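Local coordinates for protein NEQ263 (Nanoarchaeum equitans Kin4-M, PDB 5BN3) that probably binds ATP as the B-type subunit of an archaeal ATP synthase core complex, in which it assembles with the alpha-chain subunit NeqA, at residues P7-G19 against A29-L43. Sequence-based numbering, arbitrary orientation.
Sequences PLIAVELENPMLG and AIVIAAYENKALALL
The flat element here is an antiparallel sheet of the NeqB N-terminal domain, with Ile9, Val11, Ala39 and Ala41 on one face and Leu8, Ala10, Leu40 and Leu42 on the other. Strands 8-12 and 38-43 run at 152° with axes 4.7 Å apart, and strand 29-35 turns into 38-43 through a type II' turn from Tyr35 to Lys38. Backbone bonds in both directions at Ile9-Ala41 and Val11-Ala39 fix the register. At the turn end, the puckered Pro16 ring sets its CB against Ala34 CB at 3.6 Å, with CD and CG beside Glu36 O, a carbonyl buried without a partner.

Ile9 CG1 sits between its backbone N and carbonyl carbon (chi1 63°), which lays it on Ala41 CB at 3.6 Å; CG2 meets Leu43 CD1 at 4.0 Å, the two side chains crossing near a right angle. With Ile9 shortened to alanine, CG1 and CG2 are gone, which is likely to open a gap over Ala41 CB and deprive Leu43 of a packing partner. On the reverse face, Leu8 CD1 reaches Leu42 CD2, and Ala10 CB meets Leu40 CD2 at 3.7 Å.

Past Pro16 the chain swings across to strand 29-35, whose Ala34 and Tyr35 continue the sheet into a neighbouring alpha-chain subunit. Ile32 and Ala33 both face Leu40, a classic beta bulge in this strand. Gly19 N then donates to Val31 O at 2.9 Å; the N-H...O angle is 139°, and the donor stands off the Val31 carbonyl plane.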
ATOM      1  N   PRO B   7     -30.808   4.465  -3.190  1.00 61.53           N
ATOM      2  CA  PRO B   7     -31.595   4.859  -4.363  1.00 54.02           C
ATOM      3  C   PRO B   7     -31.752   3.755  -5.411  1.00 40.41           C
ATOM      4  O   PRO B   7     -32.153   4.060  -6.535  1.00 49.81           O
ATOM      5  CB  PRO B   7     -30.761   5.997  -4.953  1.00 54.10           C
ATOM      6  CG  PRO B   7     -29.355   5.599  -4.639  1.00 57.63           C
ATOM      7  CD  PRO B   7     -29.402   4.890  -3.305  1.00 68.62           C
ATOM      8  N   LEU B   8     -31.450   2.506  -5.063  1.00 47.14           N
ATOM      9  CA  LEU B   8     -31.477   1.427  -6.053  1.00 49.19           C
ATOM     10  C   LEU B   8     -32.771   0.610  -6.050  1.00 53.17           C
ATOM     11  O   LEU B   8     -33.273   0.222  -4.995  1.00 46.99           O
ATOM     12  CB  LEU B   8     -30.283   0.485  -5.865  1.00 43.77           C
ATOM     13  CG  LEU B   8     -30.136  -0.621  -6.914  1.00 52.92           C
ATOM     14  CD1 LEU B   8     -29.809  -0.024  -8.269  1.00 58.66           C
ATOM     15  CD2 LEU B   8     -29.079  -1.640  -6.514  1.00 61.56           C
ATOM     16  N   ILE B   9     -33.304   0.363  -7.244  1.00 50.35           N
ATOM     17  CA  ILE B   9     -34.391  -0.595  -7.418  1.00 56.51           C
ATOM     18  C   ILE B   9     -34.020  -1.645  -8.463  1.00 52.90           C
ATOM     19  O   ILE B   9     -33.382  -1.335  -9.472  1.00 49.31           O
ATOM     20  CB  ILE B   9     -35.740   0.079  -7.790  1.00 55.61           C
ATOM     21  CG1 ILE B   9     -35.651   0.804  -9.134  1.00 57.11           C
ATOM     22  CG2 ILE B   9     -36.181   1.036  -6.698  1.00 45.96           C
ATOM     23  CD1 ILE B   9     -36.975   1.401  -9.597  1.00 61.03           C
ATOM     24  N   ALA B  10     -34.394  -2.893  -8.199  1.00 48.98           N
ATOM     25  CA  ALA B  10     -34.240  -3.962  -9.178  1.00 50.78           C
ATOM     26  C   ALA B  10     -35.621  -4.279  -9.726  1.00 66.59           C
ATOM     27  O   ALA B  10     -36.574  -4.450  -8.961  1.00 60.53           O
ATOM     28  CB  ALA B  10     -33.623  -5.189  -8.550  1.00 49.26           C
ATOM     29  N   VAL B  11     -35.729  -4.362 -11.046  1.00 59.26           N
ATOM     30  CA  VAL B  11     -37.042  -4.421 -11.671  1.00 64.12           C
ATOM     31  C   VAL B  11     -37.092  -5.288 -12.934  1.00 67.13           C
ATOM     32  O   VAL B  11     -36.099  -5.423 -13.649  1.00 56.54           O
ATOM     33  CB  VAL B  11     -37.562  -2.989 -11.931  1.00 69.17           C
ATOM     34  CG1 VAL B  11     -37.857  -2.759 -13.402  1.00 68.30           C
ATOM     35  CG2 VAL B  11     -38.776  -2.714 -11.067  1.00 68.27           C
ATOM     36  N   GLU B  12     -38.254  -5.885 -13.186  1.00 69.03           N
ATOM     37  CA  GLU B  12     -38.440  -6.754 -14.342  1.00 74.98           C
ATOM     38  C   GLU B  12     -39.044  -5.965 -15.500  1.00 70.66           C
ATOM     39  O   GLU B  12     -40.126  -5.389 -15.370  1.00 68.89           O
ATOM     40  CB  GLU B  12     -39.349  -7.935 -13.984  1.00 78.98           C
ATOM     41  CG  GLU B  12     -39.095  -8.547 -12.606  1.00 92.19           C
ATOM     42  CD  GLU B  12     -39.783  -7.791 -11.477  1.00 97.60           C
ATOM     43  OE1 GLU B  12     -40.383  -6.725 -11.740  1.00 76.50           O
ATOM     44  OE2 GLU B  12     -39.724  -8.263 -10.320  1.00 85.04           O
ATOM     45  N   LEU B  13     -38.338  -5.934 -16.628  1.00 62.94           N
ATOM     46  CA  LEU B  13     -38.791  -5.195 -17.804  1.00 68.26           C
ATOM     47  C   LEU B  13     -38.646  -6.030 -19.070  1.00 68.50           C
ATOM     48  O   LEU B  13     -37.642  -6.717 -19.256  1.00 70.59           O
ATOM     49  CB  LEU B  13     -37.987  -3.901 -17.973  1.00 65.90           C
ATOM     50  CG  LEU B  13     -38.103  -2.785 -16.937  1.00 65.12           C
ATOM     51  CD1 LEU B  13     -37.203  -1.614 -17.305  1.00 60.75           C
ATOM     52  CD2 LEU B  13     -39.535  -2.321 -16.811  1.00 67.61           C
ATOM     53  N   GLU B  14     -39.645  -5.964 -19.943  1.00 69.38           N
ATOM     54  CA  GLU B  14     -39.529  -6.575 -21.260  1.00 68.02           C
ATOM     55  C   GLU B  14     -38.619  -5.711 -22.124  1.00 61.55           C
ATOM     56  O   GLU B  14     -38.919  -4.542 -22.371  1.00 67.01           O
ATOM     57  CB  GLU B  14     -40.894  -6.717 -21.905  1.00 68.41           C
ATOM     58  N   ASN B  15     -37.510  -6.293 -22.571  1.00 63.91           N
ATOM     59  CA  ASN B  15     -36.517  -5.596 -23.393  1.00 57.88           C
ATOM     60  C   ASN B  15     -36.050  -4.246 -22.837  1.00 47.98           C
ATOM     61  O   ASN B  15     -36.371  -3.196 -23.393  1.00 51.47           O
ATOM     62  CB  ASN B  15     -37.018  -5.441 -24.834  1.00 56.79           C
ATOM     63  CG  ASN B  15     -37.246  -6.776 -25.519  1.00 66.15           C
ATOM     64  OD1 ASN B  15     -36.771  -7.817 -25.059  1.00 69.81           O
ATOM     65  ND2 ASN B  15     -37.970  -6.751 -26.631  1.00 78.00           N
ATOM     66  N   PRO B  16     -35.275  -4.277 -21.741  1.00 51.26           N
ATOM     67  CA  PRO B  16     -34.780  -3.054 -21.097  1.00 55.05           C
ATOM     68  C   PRO B  16     -33.852  -2.257 -22.008  1.00 48.60           C
ATOM     69  O   PRO B  16     -33.096  -2.844 -22.785  1.00 48.20           O
ATOM     70  CB  PRO B  16     -33.982  -3.585 -19.902  1.00 48.77           C
ATOM     71  CG  PRO B  16     -34.500  -4.966 -19.668  1.00 65.48           C
ATOM     72  CD  PRO B  16     -34.844  -5.487 -21.026  1.00 47.00           C
ATOM     73  N   MET B  17     -33.917  -0.933 -21.906  1.00 48.45           N
ATOM     74  CA  MET B  17     -33.033  -0.051 -22.656  1.00 47.25           C
ATOM     75  C   MET B  17     -32.023   0.580 -21.705  1.00 49.68           C
ATOM     76  O   MET B  17     -32.395   1.106 -20.658  1.00 47.79           O
ATOM     77  CB  MET B  17     -33.844   1.042 -23.359  1.00 44.57           C
ATOM     78  CG  MET B  17     -33.016   2.190 -23.925  1.00 58.33           C
ATOM     79  SD  MET B  17     -34.040   3.585 -24.448  1.00 71.30           S
ATOM     80  CE  MET B  17     -35.069   2.797 -25.689  1.00 76.96           C
ATOM     81  N   LEU B  18     -30.746   0.519 -22.067  1.00 53.36           N
ATOM     82  CA  LEU B  18     -29.693   1.121 -21.255  1.00 52.11           C
ATOM     83  C   LEU B  18     -29.874   2.637 -21.209  1.00 42.70           C
ATOM     84  O   LEU B  18     -29.900   3.294 -22.251  1.00 47.56           O
ATOM     85  CB  LEU B  18     -28.319   0.784 -21.837  1.00 51.99           C
ATOM     86  CG  LEU B  18     -27.161   0.444 -20.894  1.00 71.05           C
ATOM     87  CD1 LEU B  18     -25.872   1.092 -21.385  1.00 68.35           C
ATOM     88  CD2 LEU B  18     -27.455   0.837 -19.454  1.00 47.84           C
ATOM     89  N   GLY B  19     -30.009   3.189 -20.006  1.00 40.87           N
ATOM     90  CA  GLY B  19     -30.167   4.624 -19.841  1.00 37.85           C
ATOM     91  C   GLY B  19     -31.609   5.102 -19.869  1.00 40.49           C
ATOM     92  O   GLY B  19     -31.872   6.301 -19.778  1.00 38.54           O
ATOM     93  N   ALA B  29     -36.798   7.186 -12.510  1.00 46.65           N
ATOM     94  CA  ALA B  29     -35.576   6.404 -12.347  1.00 44.51           C
ATOM     95  C   ALA B  29     -34.845   6.257 -13.673  1.00 48.20           C
ATOM     96  O   ALA B  29     -35.445   6.387 -14.739  1.00 46.19           O
ATOM     97  CB  ALA B  29     -35.885   5.037 -11.759  1.00 42.33           C
ATOM     98  N   ILE B  30     -33.545   5.987 -13.597  1.00 43.59           N
ATOM     99  CA  ILE B  30     -32.742   5.731 -14.785  1.00 38.74           C
ATOM    100  C   ILE B  30     -32.255   4.290 -14.761  1.00 37.78           C
ATOM    101  O   ILE B  30     -31.659   3.856 -13.775  1.00 44.95           O
ATOM    102  CB  ILE B  30     -31.508   6.653 -14.849  1.00 43.60           C
ATOM    103  CG1 ILE B  30     -31.924   8.127 -14.828  1.00 42.31           C
ATOM    104  CG2 ILE B  30     -30.674   6.346 -16.085  1.00 43.24           C
ATOM    105  CD1 ILE B  30     -32.757   8.552 -16.018  1.00 47.27           C
ATOM    106  N   VAL B  31     -32.507   3.548 -15.836  1.00 41.62           N
ATOM    107  CA  VAL B  31     -32.007   2.181 -15.948  1.00 46.59           C
ATOM    108  C   VAL B  31     -30.496   2.211 -16.169  1.00 41.62           C
ATOM    109  O   VAL B  31     -30.020   2.766 -17.158  1.00 44.44           O
ATOM    110  CB  VAL B  31     -32.687   1.421 -17.104  1.00 47.78           C
ATOM    111  CG1 VAL B  31     -32.082   0.038 -17.260  1.00 46.52           C
ATOM    112  CG2 VAL B  31     -34.183   1.316 -16.856  1.00 46.40           C
ATOM    113  N   ILE B  32     -29.747   1.618 -15.243  1.00 46.46           N
ATOM    114  CA  ILE B  32     -28.287   1.650 -15.305  1.00 41.97           C
ATOM    115  C   ILE B  32     -27.683   0.294 -15.670  1.00 48.04           C
ATOM    116  O   ILE B  32     -26.484   0.194 -15.929  1.00 45.63           O
ATOM    117  CB  ILE B  32     -27.671   2.144 -13.978  1.00 45.08           C
ATOM    118  CG1 ILE B  32     -28.103   1.246 -12.817  1.00 46.90           C
ATOM    119  CG2 ILE B  32     -28.062   3.587 -13.710  1.00 41.03           C
ATOM    120  CD1 ILE B  32     -27.428   1.574 -11.497  1.00 46.10           C
ATOM    121  N   ALA B  33     -28.510  -0.747 -15.683  1.00 44.79           N
ATOM    122  CA  ALA B  33     -28.048  -2.081 -16.063  1.00 44.52           C
ATOM    123  C   ALA B  33     -29.171  -2.893 -16.700  1.00 59.70           C
ATOM    124  O   ALA B  33     -30.337  -2.743 -16.330  1.00 47.49           O
ATOM    125  CB  ALA B  33     -27.484  -2.813 -14.861  1.00 47.88           C
ATOM    126  N   ALA B  34     -28.816  -3.759 -17.647  1.00 53.84           N
ATOM    127  CA  ALA B  34     -29.809  -4.559 -18.359  1.00 66.75           C
ATOM    128  C   ALA B  34     -29.268  -5.903 -18.841  1.00 57.99           C
ATOM    129  O   ALA B  34     -28.364  -5.952 -19.676  1.00 62.55           O
ATOM    130  CB  ALA B  34     -30.366  -3.771 -19.534  1.00 63.22           C
ATOM    131  N   TYR B  35     -29.828  -6.987 -18.311  1.00 58.92           N
ATOM    132  CA  TYR B  35     -29.534  -8.333 -18.795  1.00 64.80           C
ATOM    133  C   TYR B  35     -30.851  -9.077 -18.991  1.00 65.15           C
ATOM    134  O   TYR B  35     -31.646  -9.191 -18.053  1.00 64.83           O
ATOM    135  CB  TYR B  35     -28.643  -9.097 -17.810  1.00 60.36           C
ATOM    136  CG  TYR B  35     -28.021 -10.345 -18.404  1.00 79.77           C
ATOM    137  CD1 TYR B  35     -28.735 -11.534 -18.484  1.00 73.63           C
ATOM    138  CD2 TYR B  35     -26.722 -10.332 -18.888  1.00 80.25           C
ATOM    139  CE1 TYR B  35     -28.169 -12.673 -19.036  1.00 83.09           C
ATOM    140  CE2 TYR B  35     -26.149 -11.462 -19.443  1.00 69.71           C
ATOM    141  CZ  TYR B  35     -26.877 -12.631 -19.513  1.00 85.85           C
ATOM    142  OH  TYR B  35     -26.311 -13.759 -20.059  1.00 83.77           O
ATOM    143  N   GLU B  36     -31.068  -9.585 -20.204  1.00 61.24           N
ATOM    144  CA  GLU B  36     -32.340 -10.204 -20.583  1.00 63.53           C
ATOM    145  C   GLU B  36     -33.516  -9.305 -20.221  1.00 48.06           C
ATOM    146  O   GLU B  36     -33.693  -8.247 -20.816  1.00 66.57           O
ATOM    147  CB  GLU B  36     -32.510 -11.586 -19.942  1.00 67.45           C
ATOM    148  CG  GLU B  36     -31.443 -12.612 -20.315  1.00 75.17           C
ATOM    149  CD  GLU B  36     -31.605 -13.184 -21.714  1.00 93.02           C
ATOM    150  OE1 GLU B  36     -32.388 -12.630 -22.514  1.00 85.80           O
ATOM    151  OE2 GLU B  36     -30.940 -14.199 -22.014  1.00 96.09           O
ATOM    152  N   ASN B  37     -34.304  -9.724 -19.234  1.00 51.41           N
ATOM    153  CA  ASN B  37     -35.448  -8.936 -18.782  1.00 63.77           C
ATOM    154  C   ASN B  37     -35.275  -8.370 -17.373  1.00 66.02           C
ATOM    155  O   ASN B  37     -36.246  -7.949 -16.739  1.00 66.74           O
ATOM    156  CB  ASN B  37     -36.743  -9.749 -18.870  1.00 66.66           C
ATOM    157  CG  ASN B  37     -36.713 -10.993 -18.007  1.00 90.35           C
ATOM    158  OD1 ASN B  37     -35.728 -11.732 -18.000  1.00 82.49           O
ATOM    159  ND2 ASN B  37     -37.793 -11.231 -17.269  1.00 90.90           N
ATOM    160  N   LYS B  38     -34.037  -8.361 -16.889  1.00 64.53           N
ATOM    161  CA  LYS B  38     -33.732  -7.793 -15.581  1.00 60.92           C
ATOM    162  C   LYS B  38     -33.107  -6.410 -15.731  1.00 59.68           C
ATOM    163  O   LYS B  38     -32.216  -6.208 -16.560  1.00 61.96           O
ATOM    164  CB  LYS B  38     -32.779  -8.705 -14.805  1.00 64.23           C
ATOM    165  CG  LYS B  38     -33.247 -10.146 -14.664  1.00 77.57           C
ATOM    166  CD  LYS B  38     -34.579 -10.241 -13.938  1.00 86.52           C
ATOM    167  CE  LYS B  38     -34.954 -11.691 -13.658  1.00 97.54           C
ATOM    168  NZ  LYS B  38     -34.931 -12.526 -14.891  1.00 93.92           N
ATOM    169  N   ALA B  39     -33.576  -5.458 -14.932  1.00 48.90           N
ATOM    170  CA  ALA B  39     -33.027  -4.107 -14.958  1.00 48.34           C
ATOM    171  C   ALA B  39     -32.719  -3.593 -13.558  1.00 59.32           C
ATOM    172  O   ALA B  39     -33.416  -3.921 -12.596  1.00 47.52           O
ATOM    173  CB  ALA B  39     -33.979  -3.159 -15.664  1.00 49.95           C
ATOM    174  N   LEU B  40     -31.666  -2.789 -13.451  1.00 45.80           N
ATOM    175  CA  LEU B  40     -31.386  -2.053 -12.226  1.00 50.61           C
ATOM    176  C   LEU B  40     -31.617  -0.579 -12.525  1.00 41.36           C
ATOM    177  O   LEU B  40     -31.215  -0.090 -13.582  1.00 45.22           O
ATOM    178  CB  LEU B  40     -29.945  -2.279 -11.762  1.00 51.26           C
ATOM    179  CG  LEU B  40     -29.512  -3.701 -11.396  1.00 63.61           C
ATOM    180  CD1 LEU B  40     -28.104  -3.720 -10.808  1.00 58.48           C
ATOM    181  CD2 LEU B  40     -30.495  -4.336 -10.432  1.00 52.23           C
ATOM    182  N   ALA B  41     -32.273   0.129 -11.612  1.00 41.75           N
ATOM    183  CA  ALA B  41     -32.550   1.544 -11.830  1.00 46.18           C
ATOM    184  C   ALA B  41     -32.196   2.410 -10.626  1.00 40.46           C
ATOM    185  O   ALA B  41     -32.252   1.957  -9.482  1.00 44.57           O
ATOM    186  CB  ALA B  41     -34.001   1.751 -12.230  1.00 44.01           C
ATOM    187  N   LEU B  42     -31.836   3.662 -10.897  1.00 44.10           N
ATOM    188  CA  LEU B  42     -31.509   4.616  -9.843  1.00 49.16           C
ATOM    189  C   LEU B  42     -32.597   5.668  -9.710  1.00 44.33           C
ATOM    190  O   LEU B  42     -32.904   6.380 -10.668  1.00 42.41           O
ATOM    191  CB  LEU B  42     -30.172   5.305 -10.128  1.00 51.45           C
ATOM    192  CG  LEU B  42     -28.911   4.495  -9.846  1.00 54.20           C
ATOM    193  CD1 LEU B  42     -27.673   5.333 -10.077  1.00 58.26           C
ATOM    194  CD2 LEU B  42     -28.941   3.994  -8.425  1.00 60.92           C
ATOM    195  N   LEU B  43     -33.169   5.768  -8.514  1.00 43.13           N
ATOM    196  CA  LEU B  43     -34.226   6.734  -8.242  1.00 43.47           C
ATOM    197  C   LEU B  43     -33.706   8.168  -8.303  1.00 50.79           C
ATOM    198  O   LEU B  43     -32.572   8.446  -7.908  1.00 49.15           O
ATOM    199  CB  LEU B  43     -34.848   6.455  -6.872  1.00 47.82           C
ATOM    200  CG  LEU B  43     -35.487   5.074  -6.715  1.00 57.76           C
ATOM    201  CD1 LEU B  43     -35.845   4.797  -5.266  1.00 52.83           C
ATOM    202  CD2 LEU B  43     -36.717   4.971  -7.590  1.00 55.45           C
TER